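Local structure of glutathione S-transferase (Legionella pneumophila subsp. pneumophila str. Philadelphia 1, 3NIV) at residues G141-E146 / A186-I191; P157-S162 / N192-Y197. The protein probably acts as a zeta-class glutathione transferase, with maleylacetoacetate isomerase activity that uses glutathione to turn a cis double bond into the trans form. All blocks are in the same frame, centred on the assembly; numbering follows the deposited sequence.

Contact 1 (G141-E146 / A186-I191); sequences GFDAFE and ASYPII
Glu146, late in helix 127-149, reaches across to the first turn of helix 189-198 and accepts hydrogen bonds from two backbone N-H groups there, within the all-helical C-terminal domain of the glutathione transferase fold. Its carboxylate takes the two bonds side by side: OE2 accepts from Ile190 N at 2.8 Å and OE1 from Ile191 N at 3.0 Å, each through the syn lone pair. The chain leaves with CG anti to the backbone N (chi1 180°) and bends at chi2 (96°), which turns both oxygens to the helix start; the helix end would probably stabilise the negative charge. Tyr188 holds the N-cap position there, yet the side chain that meets the N-H groups comes from the other helix. Packing is tight beside this grip. Phe142 CB sits over the centre of the Tyr188 ring, a CH-pi contact 3.4 Å from the centroid, and Ser187 CB covers the opposite face. Ile191 CD1 reaches Phe145 CD1 at 3.7 Å and also touches the Phe142 ring, while Val175 and Ala178 of helix 166-180 also touch Phe142. The Ser187 side is looser and wetter, with one water bridging Ser187 OG and Asp143 OD1. That same OD1 accepts the Tyr188 hydroxyl at 2.7 Å, the OH lying 41° out of the carboxylate plane.

Contact 2 (P157-S162 / N192-Y197); sequences PVCFGS and NEINEY
The loop between helices 127-149 and 166-180 lies against helix 189-198 in the C-terminal domain, and Pro157 is its main point of contact. No hydrogen bond crosses between the two segments; the contact is made by apolar side chains and a CA-H...O approach. Pro157 CA comes within 4.3 Å of Ile194 CA, close enough for Pro157 O to receive a CA-H...O contact from Ile194 CA at 3.2 Å. The proline ring packs beside the Tyr197 side chain, the two crossing at about a right angle: Pro157 CB meets Tyr197 CB at 3.4 Å, and CD lies off-centre over the aromatic ring, a loose CH-pi contact 4.3 Å from the centroid. Swung away from its own N (chi1 173°), the Tyr197 ring lies alongside Pro157 and Val158, with CE2 3.9 Å from Val158 CG1 and the Val158 and Tyr197 side chains pointing the same way. Ile194 fills the inner part. Its CG2 lies near Pro157 O, whereas CD1 extends to Val158 O at 3.7 Å and to Cys159 SG at 4.2 Å. Leu149 of helix 127-149 touches both Ile194 and Cys159, extending the apolar patch. The loop has its own polar support: Arg154 bonds through NE to Val158 O and through NH2 to Cys159 O. Asp168, in the first turn of helix 166-180, takes a weak bond from Cys159 N through OD2; it probably corresponds to the conserved aspartate of the glutathione transferase N-capping box, which ties that helix start to the loop before it.

Both contacts use helix 189-198: contact 1 takes its first turn and the residues leading into it, contact 2 the turns that follow, and their centres lie about 12 Å apart. Along the chain the segments alternate, so helix 127-149 and the loop after it meet the same later helix in succession. The two contacts touch where Phe145 CZ packs on Cys159 SG at 3.8 Å, and Leu149, which lines contact 2, also touches Ile190 and Ile191 of contact 1. Contact 1 combines hydrogen bonds to two carboxylates with aromatic and apolar packing; no hydrogen bond crosses contact 2. All four segments belong to the C-terminal domain, whereas glutathione in this family binds mainly to the thioredoxin-like N-terminal domain. Neither segment pair touches the other subunit of the dimer.

Contact 1 (G141-E146 / A186-I191)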
loop_
_atom_site.group_PDB
_atom_site.type_symbol
_atom_site.label_atom_id
_atom_site.label_comp_id
_atom_site.label_asym_id
_atom_site.label_seq_id
_atom_site.Cartn_x
_atom_site.Cartn_y
_atom_site.Cartn_z
ATOM N N GLY A 141 11.057 7.820 5.029
ATOM C CA GLY A 141 10.623 7.437 3.699
ATOM C C GLY A 141 11.536 7.890 2.575
ATOM O O GLY A 141 11.781 7.154 1.623
ATOM N N PHE A 142 12.053 9.105 2.673
ATOM C CA PHE A 142 12.954 9.585 1.630
ATOM C C PHE A 142 14.345 8.950 1.737
ATOM O O PHE A 142 14.985 8.686 0.725
ATOM C CB PHE A 142 13.012 11.110 1.614
ATOM C CG PHE A 142 11.769 11.750 1.061
ATOM C CD1 PHE A 142 11.072 11.154 0.027
ATOM C CD2 PHE A 142 11.301 12.950 1.565
ATOM C CE1 PHE A 142 9.917 11.749 -0.495
ATOM C CE2 PHE A 142 10.150 13.547 1.045
ATOM C CZ PHE A 142 9.461 12.944 0.016
ATOM N N ASP A 143 14.800 8.695 2.959
ATOM C CA ASP A 143 16.038 7.960 3.150
ATOM C C ASP A 143 15.931 6.652 2.376
ATOM O O ASP A 143 16.776 6.339 1.535
ATOM C CB ASP A 143 16.271 7.649 4.629
ATOM C CG ASP A 143 16.763 8.851 5.417
ATOM O OD1 ASP A 143 16.935 9.933 4.818
ATOM O OD2 ASP A 143 16.979 8.711 6.646
ATOM N N ALA A 144 14.881 5.884 2.657
ATOM C CA ALA A 144 14.756 4.558 2.066
ATOM C C ALA A 144 14.634 4.666 0.556
ATOM O O ALA A 144 15.252 3.910 -0.188
ATOM C CB ALA A 144 13.570 3.812 2.655
ATOM N N PHE A 145 13.845 5.628 0.102
ATOM C CA PHE A 145 13.630 5.801 -1.326
ATOM C C PHE A 145 14.907 6.189 -2.091
ATOM O O PHE A 145 15.168 5.682 -3.177
ATOM C CB PHE A 145 12.543 6.844 -1.545
ATOM C CG PHE A 145 11.910 6.785 -2.895
ATOM C CD1 PHE A 145 12.535 7.353 -3.994
ATOM C CD2 PHE A 145 10.683 6.184 -3.066
ATOM C CE1 PHE A 145 11.945 7.306 -5.245
ATOM C CE2 PHE A 145 10.086 6.132 -4.301
ATOM C CZ PHE A 145 10.722 6.701 -5.398
ATOM N N GLU A 146 15.694 7.095 -1.527
ATOM C CA GLU A 146 16.877 7.592 -2.213
ATOM C C GLU A 146 17.932 6.501 -2.212
ATOM O O GLU A 146 18.733 6.374 -3.144
ATOM C CB GLU A 146 17.406 8.850 -1.537
ATOM C CG GLU A 146 18.653 9.433 -2.200
ATOM C CD GLU A 146 18.365 10.560 -3.184
ATOM O OE1 GLU A 146 17.183 10.815 -3.501
ATOM O OE2 GLU A 146 19.347 11.201 -3.640
ATOM N N ALA A 186 17.350 18.787 1.015
ATOM C CA ALA A 186 18.789 18.793 0.716
ATOM C C ALA A 186 19.431 17.399 0.653
ATOM O O ALA A 186 20.317 17.144 -0.162
ATOM C CB ALA A 186 19.525 19.668 1.720
ATOM N N SER A 187 18.975 16.503 1.516
ATOM C CA SER A 187 19.586 15.187 1.668
ATOM C C SER A 187 19.310 14.236 0.495
ATOM O O SER A 187 19.916 13.165 0.402
ATOM C CB SER A 187 19.100 14.561 2.977
ATOM O OG SER A 187 19.617 13.256 3.169
ATOM N N TYR A 188 18.424 14.643 -0.409
ATOM C CA TYR A 188 17.914 13.742 -1.434
ATOM C C TYR A 188 18.099 14.247 -2.867
ATOM O O TYR A 188 17.117 14.530 -3.560
ATOM C CB TYR A 188 16.439 13.468 -1.158
ATOM C CG TYR A 188 16.183 13.144 0.293
ATOM C CD1 TYR A 188 16.653 11.966 0.843
ATOM C CD2 TYR A 188 15.492 14.028 1.118
ATOM C CE1 TYR A 188 16.437 11.663 2.168
ATOM C CE2 TYR A 188 15.261 13.730 2.445
ATOM C CZ TYR A 188 15.737 12.542 2.964
ATOM O OH TYR A 188 15.537 12.230 4.284
ATOM N N PRO A 189 19.361 14.333 -3.322
ATOM C CA PRO A 189 19.718 14.904 -4.628
ATOM C C PRO A 189 19.039 14.207 -5.810
ATOM O O PRO A 189 18.497 14.885 -6.684
ATOM C CB PRO A 189 21.231 14.682 -4.708
ATOM C CG PRO A 189 21.672 14.422 -3.311
ATOM C CD PRO A 189 20.535 13.816 -2.599
ATOM N N ILE A 190 19.076 12.875 -5.842
ATOM C CA ILE A 190 18.507 12.148 -6.973
ATOM C C ILE A 190 17.016 12.403 -7.042
ATOM O O ILE A 190 16.451 12.623 -8.119
ATOM C CB ILE A 190 18.739 10.635 -6.884
ATOM C CG1 ILE A 190 20.221 10.311 -6.703
ATOM C CG2 ILE A 190 18.186 9.946 -8.122
ATOM C CD1 ILE A 190 20.507 8.809 -6.692
ATOM N N ILE A 191 16.385 12.380 -5.875
ATOM C CA ILE A 191 14.963 12.667 -5.776
ATOM C C ILE A 191 14.656 14.094 -6.213
ATOM O O ILE A 191 13.730 14.337 -6.994
ATOM C CB ILE A 191 14.450 12.448 -4.341
ATOM C CG1 ILE A 191 14.109 10.962 -4.141
ATOM C CG2 ILE A 191 13.242 13.332 -4.078
ATOM C CD1 ILE A 191 13.991 10.522 -2.677
HETATM O O HOH W 1 19.018 11.471 5.518
#

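Contact 2 (P157-S162 / N192-Y197)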
loop_
_atom_site.group_PDB
_atom_site.type_symbol
_atom_site.label_atom_id
_atom_site.label_comp_id
_atom_site.label_asym_id
_atom_site.label_seq_id
_atom_site.Cartn_x
_atom_site.Cartn_y
_atom_site.Cartn_z
ATOM N N PRO A 157 16.435 12.079 -15.391
ATOM C CA PRO A 157 15.965 12.112 -14.001
ATOM C C PRO A 157 14.562 11.504 -13.833
ATOM O O PRO A 157 13.580 12.205 -13.581
ATOM C CB PRO A 157 15.966 13.608 -13.660
ATOM C CG PRO A 157 16.808 14.248 -14.720
ATOM C CD PRO A 157 16.569 13.434 -15.943
ATOM N N VAL A 158 14.499 10.190 -14.007
ATOM C CA VAL A 158 13.357 9.373 -13.630
ATOM C C VAL A 158 13.901 8.309 -12.689
ATOM O O VAL A 158 15.121 8.201 -12.510
ATOM C CB VAL A 158 12.723 8.701 -14.843
ATOM C CG1 VAL A 158 12.150 9.759 -15.781
ATOM C CG2 VAL A 158 13.756 7.836 -15.563
ATOM N N CYS A 159 13.005 7.536 -12.081
ATOM C CA CYS A 159 13.406 6.585 -11.053
ATOM C C CYS A 159 14.331 5.515 -11.619
ATOM O O CYS A 159 15.335 5.136 -11.003
ATOM C CB CYS A 159 12.167 5.968 -10.381
ATOM S SG CYS A 159 11.390 7.062 -9.125
ATOM N N PHE A 160 13.991 5.046 -12.814
ATOM C CA PHE A 160 14.725 3.967 -13.446
ATOM C C PHE A 160 14.585 3.997 -14.962
ATOM O O PHE A 160 13.482 4.090 -15.488
ATOM C CB PHE A 160 14.216 2.618 -12.931
ATOM C CG PHE A 160 14.652 1.456 -13.770
ATOM C CD1 PHE A 160 15.916 0.917 -13.616
ATOM C CD2 PHE A 160 13.819 0.935 -14.742
ATOM C CE1 PHE A 160 16.332 -0.137 -14.403
ATOM C CE2 PHE A 160 14.227 -0.110 -15.527
ATOM C CZ PHE A 160 15.484 -0.656 -15.354
ATOM N N GLY A 161 15.703 3.894 -15.667
ATOM C CA GLY A 161 15.642 3.738 -17.104
ATOM C C GLY A 161 15.515 5.050 -17.841
ATOM O O GLY A 161 16.189 6.014 -17.514
ATOM N N SER A 162 14.637 5.080 -18.837
ATOM C CA SER A 162 14.540 6.220 -19.743
ATOM C C SER A 162 13.084 6.626 -19.941
ATOM O O SER A 162 12.768 7.482 -20.770
ATOM C CB SER A 162 15.175 5.871 -21.093
ATOM O OG SER A 162 16.390 5.155 -20.917
ATOM N N ASN A 192 15.438 15.034 -5.700
ATOM C CA ASN A 192 15.296 16.435 -6.083
ATOM C C ASN A 192 15.411 16.625 -7.600
ATOM O O ASN A 192 14.668 17.415 -8.181
ATOM C CB ASN A 192 16.293 17.319 -5.314
ATOM C CG ASN A 192 15.945 17.427 -3.835
ATOM O OD1 ASN A 192 14.795 17.201 -3.451
ATOM N ND2 ASN A 192 16.925 17.768 -3.002
ATOM N N GLU A 193 16.316 15.879 -8.235
ATOM C CA GLU A 193 16.474 15.930 -9.689
ATOM C C GLU A 193 15.269 15.367 -10.416
ATOM O O GLU A 193 14.780 15.981 -11.371
ATOM C CB GLU A 193 17.695 15.132 -10.132
ATOM C CG GLU A 193 19.013 15.647 -9.632
ATOM C CD GLU A 193 20.136 14.659 -9.883
ATOM O OE1 GLU A 193 19.844 13.514 -10.310
ATOM O OE2 GLU A 193 21.311 15.024 -9.650
ATOM N N ILE A 194 14.815 14.188 -9.985
ATOM C CA ILE A 194 13.693 13.505 -10.628
ATOM C C ILE A 194 12.436 14.347 -10.552
ATOM O O ILE A 194 11.737 14.534 -11.549
ATOM C CB ILE A 194 13.384 12.150 -9.945
ATOM C CG1 ILE A 194 14.547 11.176 -10.126
ATOM C CG2 ILE A 194 12.109 11.552 -10.504
ATOM C CD1 ILE A 194 14.437 9.913 -9.280
ATOM N N ASN A 195 12.148 14.849 -9.352
ATOM C CA ASN A 195 11.009 15.737 -9.148
ATOM C C ASN A 195 11.062 16.946 -10.075
ATOM O O ASN A 195 10.074 17.287 -10.730
ATOM C CB ASN A 195 10.938 16.216 -7.700
ATOM C CG ASN A 195 9.756 17.139 -7.457
ATOM O OD1 ASN A 195 8.608 16.764 -7.691
ATOM N ND2 ASN A 195 10.033 18.349 -7.002
ATOM N N GLU A 196 12.219 17.596 -10.118
ATOM C CA GLU A 196 12.411 18.734 -11.014
ATOM C C GLU A 196 12.116 18.331 -12.449
ATOM O O GLU A 196 11.291 18.944 -13.127
ATOM C CB GLU A 196 13.840 19.262 -10.932
ATOM C CG GLU A 196 14.030 20.451 -10.022
ATOM C CD GLU A 196 15.198 21.328 -10.471
ATOM O OE1 GLU A 196 15.831 20.978 -11.496
ATOM O OE2 GLU A 196 15.479 22.354 -9.806
ATOM N N TYR A 197 12.796 17.293 -12.913
ATOM C CA TYR A 197 12.534 16.809 -14.259
ATOM C C TYR A 197 11.042 16.579 -14.493
ATOM O O TYR A 197 10.419 17.278 -15.294
ATOM C CB TYR A 197 13.321 15.542 -14.565
ATOM C CG TYR A 197 12.935 14.949 -15.892
ATOM C CD1 TYR A 197 13.417 15.483 -17.073
ATOM C CD2 TYR A 197 12.054 13.878 -15.966
ATOM C CE1 TYR A 197 13.053 14.956 -18.292
ATOM C CE2 TYR A 197 11.682 13.348 -17.182
ATOM C CZ TYR A 197 12.189 13.886 -18.343
ATOM O OH TYR A 197 11.828 13.356 -19.560
#